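Local coordinates for peroxinectin A (Dictyostelium discoideum, PDB 6ERC), which uses hydrogen peroxide to oxidise phenolic donors, as a secreted haem enzyme of the peroxidase family that also has iodide and thiocyanate peroxidase activity, at residues Phe23-Arg28 / Glu141-Leu146; Ala286-Gln291 / Thr465-Arg470; Gln102-Ala107 / Asn366-Lys371. All coordinates share one frame; numbering follows the deposited sequence.

Interaction 1: Phe23-Arg28 / Glu141-Leu146; sequences FTPFIR and EQINSL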
# COMPACT_ATOMS: atom_id res chain seq x y z
N PHE A 23 11.84 -11.11 -2.53
CA PHE A 23 11.66 -12.30 -3.37
C PHE A 23 11.56 -13.58 -2.53
O PHE A 23 12.12 -14.62 -2.88
CB PHE A 23 12.80 -12.43 -4.40
CG PHE A 23 12.95 -11.22 -5.28
CD1 PHE A 23 11.87 -10.68 -5.94
CD2 PHE A 23 14.19 -10.62 -5.43
CE1 PHE A 23 12.01 -9.56 -6.75
CE2 PHE A 23 14.34 -9.50 -6.23
CZ PHE A 23 13.25 -8.98 -6.89
N THR A 24 10.83 -13.50 -1.42
CA THR A 24 10.62 -14.66 -0.57
C THR A 24 9.12 -14.94 -0.40
O THR A 24 8.31 -14.00 -0.44
CB THR A 24 11.25 -14.48 0.82
OG1 THR A 24 10.69 -13.33 1.45
CG2 THR A 24 12.76 -14.33 0.70
N PRO A 25 8.73 -16.20 -0.24
CA PRO A 25 7.30 -16.52 -0.13
C PRO A 25 6.63 -15.74 0.99
O PRO A 25 7.24 -15.41 2.01
CB PRO A 25 7.27 -18.03 0.16
CG PRO A 25 8.65 -18.56 -0.14
CD PRO A 25 9.57 -17.40 -0.42
N PHE A 26 5.36 -15.41 0.76
CA PHE A 26 4.55 -14.79 1.81
C PHE A 26 4.28 -15.78 2.94
O PHE A 26 4.48 -16.99 2.81
CB PHE A 26 3.21 -14.30 1.25
CG PHE A 26 3.30 -13.03 0.46
CD1 PHE A 26 3.42 -11.80 1.10
CD2 PHE A 26 3.24 -13.05 -0.93
CE1 PHE A 26 3.49 -10.63 0.37
CE2 PHE A 26 3.31 -11.87 -1.66
CZ PHE A 26 3.43 -10.66 -1.01
N ILE A 27 3.82 -15.24 4.05
CA ILE A 27 3.37 -16.04 5.18
C ILE A 27 1.87 -16.25 5.06
O ILE A 27 1.16 -15.50 4.38
CB ILE A 27 3.75 -15.37 6.53
CG1 ILE A 27 5.27 -15.27 6.68
CG2 ILE A 27 3.16 -16.11 7.72
CD1 ILE A 27 5.98 -16.61 6.73
N ARG A 28 1.37 -17.30 5.71
CA ARG A 28 -0.06 -17.59 5.76
C ARG A 28 -0.52 -17.60 7.22
O ARG A 28 0.08 -18.29 8.05
CB ARG A 28 -0.38 -18.94 5.11
CG ARG A 28 -0.13 -18.99 3.61
CD ARG A 28 -1.30 -18.45 2.80
NE ARG A 28 -1.04 -18.58 1.37
CZ ARG A 28 -1.89 -18.21 0.42
NH1 ARG A 28 -3.07 -17.69 0.73
NH2 ARG A 28 -1.56 -18.36 -0.86
N GLU A 141 3.44 -21.16 -3.07
CA GLU A 141 3.24 -19.96 -2.28
C GLU A 141 3.60 -18.74 -3.10
O GLU A 141 4.53 -18.78 -3.92
CB GLU A 141 4.09 -20.02 -0.99
CG GLU A 141 3.85 -18.87 -0.02
CD GLU A 141 2.37 -18.63 0.26
OE1 GLU A 141 1.75 -17.82 -0.46
OE2 GLU A 141 1.82 -19.25 1.20
N GLN A 142 2.84 -17.66 -2.91
CA GLN A 142 3.10 -16.44 -3.65
C GLN A 142 4.37 -15.75 -3.14
O GLN A 142 4.76 -15.89 -1.97
CB GLN A 142 1.91 -15.48 -3.57
CG GLN A 142 0.78 -15.79 -4.55
CD GLN A 142 -0.04 -17.00 -4.15
OE1 GLN A 142 -0.33 -17.21 -2.97
NE2 GLN A 142 -0.42 -17.81 -5.13
N ILE A 143 5.01 -15.01 -4.04
CA ILE A 143 6.32 -14.40 -3.79
C ILE A 143 6.15 -12.91 -3.56
O ILE A 143 5.53 -12.21 -4.36
CB ILE A 143 7.30 -14.68 -4.96
CG1 ILE A 143 7.80 -16.14 -4.93
CG2 ILE A 143 8.48 -13.68 -4.90
CD1 ILE A 143 9.09 -16.37 -4.13
N ASN A 144 6.72 -12.43 -2.45
CA ASN A 144 6.78 -11.00 -2.17
C ASN A 144 7.99 -10.40 -2.88
O ASN A 144 9.13 -10.65 -2.49
CB ASN A 144 6.86 -10.73 -0.66
CG ASN A 144 6.73 -9.26 -0.32
OD1 ASN A 144 6.54 -8.42 -1.21
ND2 ASN A 144 6.81 -8.93 0.95
N SER A 145 7.74 -9.63 -3.92
CA SER A 145 8.81 -8.97 -4.67
C SER A 145 9.25 -7.66 -4.04
O SER A 145 9.50 -6.67 -4.73
CB SER A 145 8.36 -8.76 -6.12
OG SER A 145 8.22 -10.00 -6.80
N LEU A 146 9.35 -7.63 -2.71
CA LEU A 146 9.74 -6.43 -1.98
C LEU A 146 10.16 -6.85 -0.58
O LEU A 146 9.66 -7.84 -0.04
CB LEU A 146 8.59 -5.42 -1.92
CG LEU A 146 8.97 -3.94 -2.02
CD1 LEU A 146 9.39 -3.59 -3.44
CD2 LEU A 146 7.81 -3.08 -1.58
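R28 and E141 reach for each other from opposite directions. E141 OE2 sits at the guanidinium edge, near its plane, and takes R28 NE on its syn lone pair at 2.9 Å, the flat groups turned 39° apart; R28 NH2 bonds to H390 O. E141 CG stands anti to the backbone N (chi1 -174°), which sets it 3.5 Å from P25 CB, and the bend at chi2 turns the carboxylate toward R28. E141 OE1 accepts Q142 N (2.7 Å) and N294 ND2. Replacing E141 by an alanine is likely to leave R28 NE without its carboxylate, Q142 N without its OE1 acceptor, and a gap beside P25. The F26 ring, about 5 Å from the bound haem, lies nearly parallel to the N144 amide, whose bonds to L85 N and M83 O fix its plane; N144 CB makes a CH-pi contact over one face, 3.7 Å from the centroid. The backbones pair antiparallel, F26 N to Q142 O (2.8 Å) and N144 N to T24 O (3.0 Å), up to a G1 beta bulge where F23 and T24 both face N144. Strand 24-25 edges the four-stranded sheet beside 139-144, and helix 294-300 packs against F26 and R28.

Interaction 2: Ala286-Gln291 / Thr465-Arg470; sequences ANVNAQ and TRAGDR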
# COMPACT_ATOMS: atom_id res chain seq x y z
N ALA A 286 14.21 -12.20 18.23
CA ALA A 286 14.86 -12.89 17.12
C ALA A 286 14.06 -14.08 16.61
O ALA A 286 14.40 -14.61 15.55
CB ALA A 286 16.25 -13.35 17.54
N ASN A 287 13.04 -14.52 17.34
CA ASN A 287 12.21 -15.63 16.90
C ASN A 287 10.97 -15.19 16.13
O ASN A 287 10.24 -16.05 15.63
CB ASN A 287 11.78 -16.46 18.11
CG ASN A 287 12.96 -17.00 18.89
OD1 ASN A 287 13.98 -17.37 18.31
ND2 ASN A 287 12.82 -17.05 20.21
N VAL A 288 10.71 -13.89 16.03
CA VAL A 288 9.55 -13.38 15.31
C VAL A 288 9.92 -13.17 13.85
O VAL A 288 10.98 -12.62 13.54
CB VAL A 288 9.05 -12.07 15.96
CG1 VAL A 288 8.04 -11.37 15.06
CG2 VAL A 288 8.43 -12.37 17.31
N ASN A 289 9.04 -13.61 12.96
CA ASN A 289 9.23 -13.44 11.52
C ASN A 289 8.45 -12.22 11.06
O ASN A 289 7.23 -12.16 11.21
CB ASN A 289 8.77 -14.69 10.77
CG ASN A 289 9.06 -14.62 9.28
OD1 ASN A 289 9.67 -13.67 8.81
ND2 ASN A 289 8.63 -15.63 8.55
N ALA A 290 9.17 -11.24 10.51
CA ALA A 290 8.56 -10.00 10.04
C ALA A 290 7.96 -10.13 8.64
O ALA A 290 7.32 -9.18 8.18
CB ALA A 290 9.60 -8.88 10.04
N GLN A 291 8.14 -11.27 7.97
CA GLN A 291 7.63 -11.45 6.62
C GLN A 291 6.14 -11.13 6.57
O GLN A 291 5.39 -11.43 7.50
CB GLN A 291 7.88 -12.89 6.16
CG GLN A 291 7.50 -13.17 4.71
CD GLN A 291 8.51 -12.62 3.72
OE1 GLN A 291 9.71 -12.58 4.00
NE2 GLN A 291 8.02 -12.20 2.56
N THR A 465 6.28 -6.96 12.10
CA THR A 465 7.25 -6.13 11.39
C THR A 465 7.95 -5.13 12.30
O THR A 465 8.92 -4.50 11.86
CB THR A 465 6.60 -5.40 10.22
OG1 THR A 465 5.31 -4.91 10.61
CG2 THR A 465 6.47 -6.32 9.01
N ARG A 466 7.49 -4.96 13.53
CA ARG A 466 8.23 -4.22 14.55
C ARG A 466 9.06 -5.15 15.44
O ARG A 466 10.25 -4.91 15.63
CB ARG A 466 7.26 -3.41 15.42
CG ARG A 466 7.90 -2.79 16.65
CD ARG A 466 6.99 -1.76 17.31
NE ARG A 466 6.02 -2.38 18.21
CZ ARG A 466 5.12 -1.70 18.92
NH1 ARG A 466 5.06 -0.38 18.85
NH2 ARG A 466 4.27 -2.35 19.71
N ALA A 467 8.44 -6.21 15.97
CA ALA A 467 9.14 -7.10 16.88
C ALA A 467 10.22 -7.91 16.17
O ALA A 467 11.26 -8.20 16.77
CB ALA A 467 8.14 -8.03 17.57
N GLY A 468 9.99 -8.28 14.92
CA GLY A 468 10.97 -9.04 14.17
C GLY A 468 12.03 -8.22 13.48
O GLY A 468 12.86 -8.77 12.75
N ASP A 469 12.03 -6.90 13.68
CA ASP A 469 12.98 -6.01 13.04
C ASP A 469 14.16 -5.75 13.98
O ASP A 469 13.98 -5.19 15.06
CB ASP A 469 12.30 -4.69 12.65
CG ASP A 469 13.18 -3.82 11.77
OD1 ASP A 469 14.37 -4.14 11.61
OD2 ASP A 469 12.67 -2.82 11.23
N ARG A 470 15.35 -6.18 13.55
CA ARG A 470 16.55 -6.00 14.37
C ARG A 470 17.01 -4.55 14.38
O ARG A 470 17.66 -4.11 15.33
CB ARG A 470 17.66 -6.92 13.86
CG ARG A 470 18.92 -6.92 14.71
CD ARG A 470 19.87 -8.06 14.31
NE ARG A 470 20.40 -7.89 12.96
CZ ARG A 470 21.58 -7.34 12.67
NH1 ARG A 470 22.38 -6.89 13.62
NH2 ARG A 470 21.97 -7.25 11.40
O HOH W 1 12.11 -11.29 10.95
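A single water does the work of a direct bond between V288, A290 and G468. It donates to V288 O at 3.1 Å and to G468 O at 3.2 Å, and it accepts from A290 N at 3.0 Å, so three backbone groups from the two segments share one solvent molecule. The approach is close because G468 has no side chain: a beta carbon on it would point at the loop 286-291 and run into V288 O, which stands 3.6 Å from G468 CA. The remaining touches are made by methyl groups, partly against backbone atoms. V288 CG1, anti to its own N (chi1 168°), is carried alongside the glycine backbone, 3.7 Å from G468 N, and touches A467 CB at 4.2 Å. T465 turns its methyl, not its hydroxyl, to the loop, and CG2 sits 3.1 Å from A290 O, while A290 CB leans on T465 CA. Around A290 the loop is shaped from within: N289 OD1 takes the backbone N of Q291 in an Asx turn, with the donor well above the amide carbonyl plane. R464, one residue before T465 in helix 452-467, gives NH2 to both N289 O and Q291 O. The loop between helices 247-275 and 294-300 is therefore held to the end of helix 452-467 through its main chain. Apart from a few methyl contacts, backbone polar groups are met largely through a water and R464, with the A467-D285 backbone bond beside them, suggesting that the fit depends more on chain shape than on side-chain pairing.

Interaction 3: Gln102-Ala107 / Asn366-Lys371; sequences QYFDPA and NFLFGK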
# COMPACT_ATOMS: atom_id res chain seq x y z
N GLN A 102 -22.08 -2.39 -19.25
CA GLN A 102 -22.15 -1.03 -19.77
C GLN A 102 -20.79 -0.34 -19.81
O GLN A 102 -20.61 0.59 -20.59
CB GLN A 102 -23.13 -0.20 -18.93
CG GLN A 102 -24.55 -0.73 -18.92
CD GLN A 102 -25.16 -0.82 -20.30
OE1 GLN A 102 -24.91 0.03 -21.15
NE2 GLN A 102 -25.95 -1.86 -20.54
N TYR A 103 -19.84 -0.77 -18.98
CA TYR A 103 -18.53 -0.13 -18.93
C TYR A 103 -17.48 -0.84 -19.77
O TYR A 103 -16.51 -0.19 -20.18
CB TYR A 103 -18.03 -0.05 -17.48
CG TYR A 103 -18.93 0.77 -16.58
CD1 TYR A 103 -20.01 0.19 -15.93
CD2 TYR A 103 -18.71 2.13 -16.40
CE1 TYR A 103 -20.84 0.94 -15.11
CE2 TYR A 103 -19.53 2.88 -15.59
CZ TYR A 103 -20.59 2.28 -14.94
OH TYR A 103 -21.41 3.03 -14.14
N PHE A 104 -17.64 -2.14 -20.05
CA PHE A 104 -16.61 -2.88 -20.77
C PHE A 104 -17.17 -3.79 -21.86
O PHE A 104 -16.40 -4.55 -22.46
CB PHE A 104 -15.77 -3.70 -19.79
CG PHE A 104 -15.08 -2.88 -18.75
CD1 PHE A 104 -13.98 -2.11 -19.07
CD2 PHE A 104 -15.52 -2.89 -17.43
CE1 PHE A 104 -13.33 -1.35 -18.11
CE2 PHE A 104 -14.88 -2.13 -16.47
CZ PHE A 104 -13.78 -1.36 -16.81
N ASP A 105 -18.48 -3.74 -22.14
CA ASP A 105 -19.04 -4.57 -23.20
C ASP A 105 -20.45 -4.11 -23.55
O ASP A 105 -21.40 -4.91 -23.50
CB ASP A 105 -19.06 -6.04 -22.77
CG ASP A 105 -19.50 -6.96 -23.88
OD1 ASP A 105 -19.30 -6.61 -25.06
OD2 ASP A 105 -20.07 -8.03 -23.58
N PRO A 106 -20.64 -2.84 -23.92
CA PRO A 106 -21.99 -2.37 -24.24
C PRO A 106 -22.58 -3.01 -25.48
O PRO A 106 -23.81 -3.13 -25.59
CB PRO A 106 -21.81 -0.86 -24.41
CG PRO A 106 -20.38 -0.70 -24.81
CD PRO A 106 -19.63 -1.78 -24.09
N ALA A 107 -21.74 -3.43 -26.43
CA ALA A 107 -22.21 -4.10 -27.64
C ALA A 107 -22.62 -5.54 -27.40
O ALA A 107 -23.03 -6.22 -28.35
CB ALA A 107 -21.13 -4.05 -28.72
N ASN A 366 -14.34 1.75 -12.38
CA ASN A 366 -14.73 1.85 -13.79
C ASN A 366 -13.81 2.81 -14.53
O ASN A 366 -14.26 3.77 -15.17
CB ASN A 366 -16.18 2.30 -13.92
CG ASN A 366 -17.16 1.26 -13.40
OD1 ASN A 366 -17.08 0.08 -13.74
ND2 ASN A 366 -18.11 1.71 -12.57
N PHE A 367 -12.51 2.57 -14.46
CA PHE A 367 -11.55 3.37 -15.21
C PHE A 367 -11.44 2.85 -16.63
O PHE A 367 -11.25 1.65 -16.85
CB PHE A 367 -10.17 3.35 -14.54
CG PHE A 367 -9.12 4.06 -15.33
CD1 PHE A 367 -9.01 5.44 -15.28
CD2 PHE A 367 -8.24 3.35 -16.13
CE1 PHE A 367 -8.04 6.10 -16.01
CE2 PHE A 367 -7.27 4.01 -16.87
CZ PHE A 367 -7.17 5.38 -16.81
N LEU A 368 -11.55 3.75 -17.61
CA LEU A 368 -11.55 3.39 -19.02
C LEU A 368 -10.34 4.00 -19.71
O LEU A 368 -9.91 5.10 -19.38
CB LEU A 368 -12.82 3.86 -19.72
CG LEU A 368 -14.13 3.22 -19.27
CD1 LEU A 368 -15.29 3.81 -20.05
CD2 LEU A 368 -14.09 1.71 -19.44
N PHE A 369 -9.79 3.25 -20.68
CA PHE A 369 -8.76 3.82 -21.54
C PHE A 369 -9.37 4.80 -22.54
O PHE A 369 -8.76 5.82 -22.86
CB PHE A 369 -8.02 2.70 -22.29
CG PHE A 369 -7.31 1.72 -21.38
CD1 PHE A 369 -6.91 2.08 -20.11
CD2 PHE A 369 -7.03 0.43 -21.83
CE1 PHE A 369 -6.25 1.18 -19.29
CE2 PHE A 369 -6.38 -0.47 -21.01
CZ PHE A 369 -5.98 -0.10 -19.74
N GLY A 370 -10.57 4.50 -23.02
CA GLY A 370 -11.25 5.37 -23.97
C GLY A 370 -12.75 5.17 -23.99
O GLY A 370 -13.45 5.59 -23.07
N LYS A 371 -13.25 4.51 -25.03
CA LYS A 371 -14.68 4.29 -25.18
C LYS A 371 -15.15 3.24 -24.17
O LYS A 371 -14.34 2.55 -23.54
CB LYS A 371 -15.00 3.86 -26.61
CG LYS A 371 -14.60 4.87 -27.68
CD LYS A 371 -15.44 6.13 -27.61
CE LYS A 371 -15.09 7.09 -28.75
NZ LYS A 371 -15.89 8.35 -28.68
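Y103 and N366 both carry CG beside the backbone N and anti to the carbonyl carbon (chi1 -61° and -67°), and these torsions bring a phenol ring and an amide together face to face. Their planes are only 2° apart. N366 CG lies 3.4 Å above the ring, over its centre, and the amide is spread along the ring's long axis: OD1 sits near the root, 3.5 Å from Y103 CG, while ND2 sits toward the hydroxyl end, 3.5 Å from Y103 CZ. This is a flat amide-on-ring stack; with the planes so nearly parallel, the N-H bonds of ND2 do not aim into the ring. The hydrogen bond from R49 NH2 to OD1 probably fixes which way the amide is turned. F104, next in the chain, meets the opposing segment differently. Its CE1 is 3.4 Å from L368 CD2, and F367 O lies at the ring edge near the ring plane. The same L368 methyl comes 3.2 Å from Y103 O, so this one branch fills the angle between the tyrosine carbonyl and the phenylalanine ring. The backbone N atoms of Y103 and F104 both bind D101 OD1, fixing the turn from which the two rings spring. N366 is the first residue to leave helical geometry after helix 362-365, whereas 102-107 lies in the loop closed by the C100-C108 disulfide, between strands 91-96 and 113-124. Helix 48-56 joins the two through R49, which touches Y103 and F104 as well as binding N366.

Overall arrangement
Interactions 1 and 2 are neighbours, with centres 16 Å apart, and they touch: T24 OG1 lies 2.8 Å from Q291 OE1, a probable hydrogen bond, and I27 packs on N289 and Q291. Interaction 3 stands alone, its centre 34 Å from that of interaction 1 and 45 Å from that of interaction 2, across the chain's centre from the latter. Along the sequence interaction 1 closes before interaction 2 opens, whereas the segments of interaction 3 alternate with those of both. The four-stranded sheet relates the far contacts: its strands 24-25 and 139-144 make interaction 1, and the loop from 91-96 to 113-124 supplies interaction 3. The contacts thus join parts of the chain 113 to 259 residues apart within the animal haem peroxidase fold.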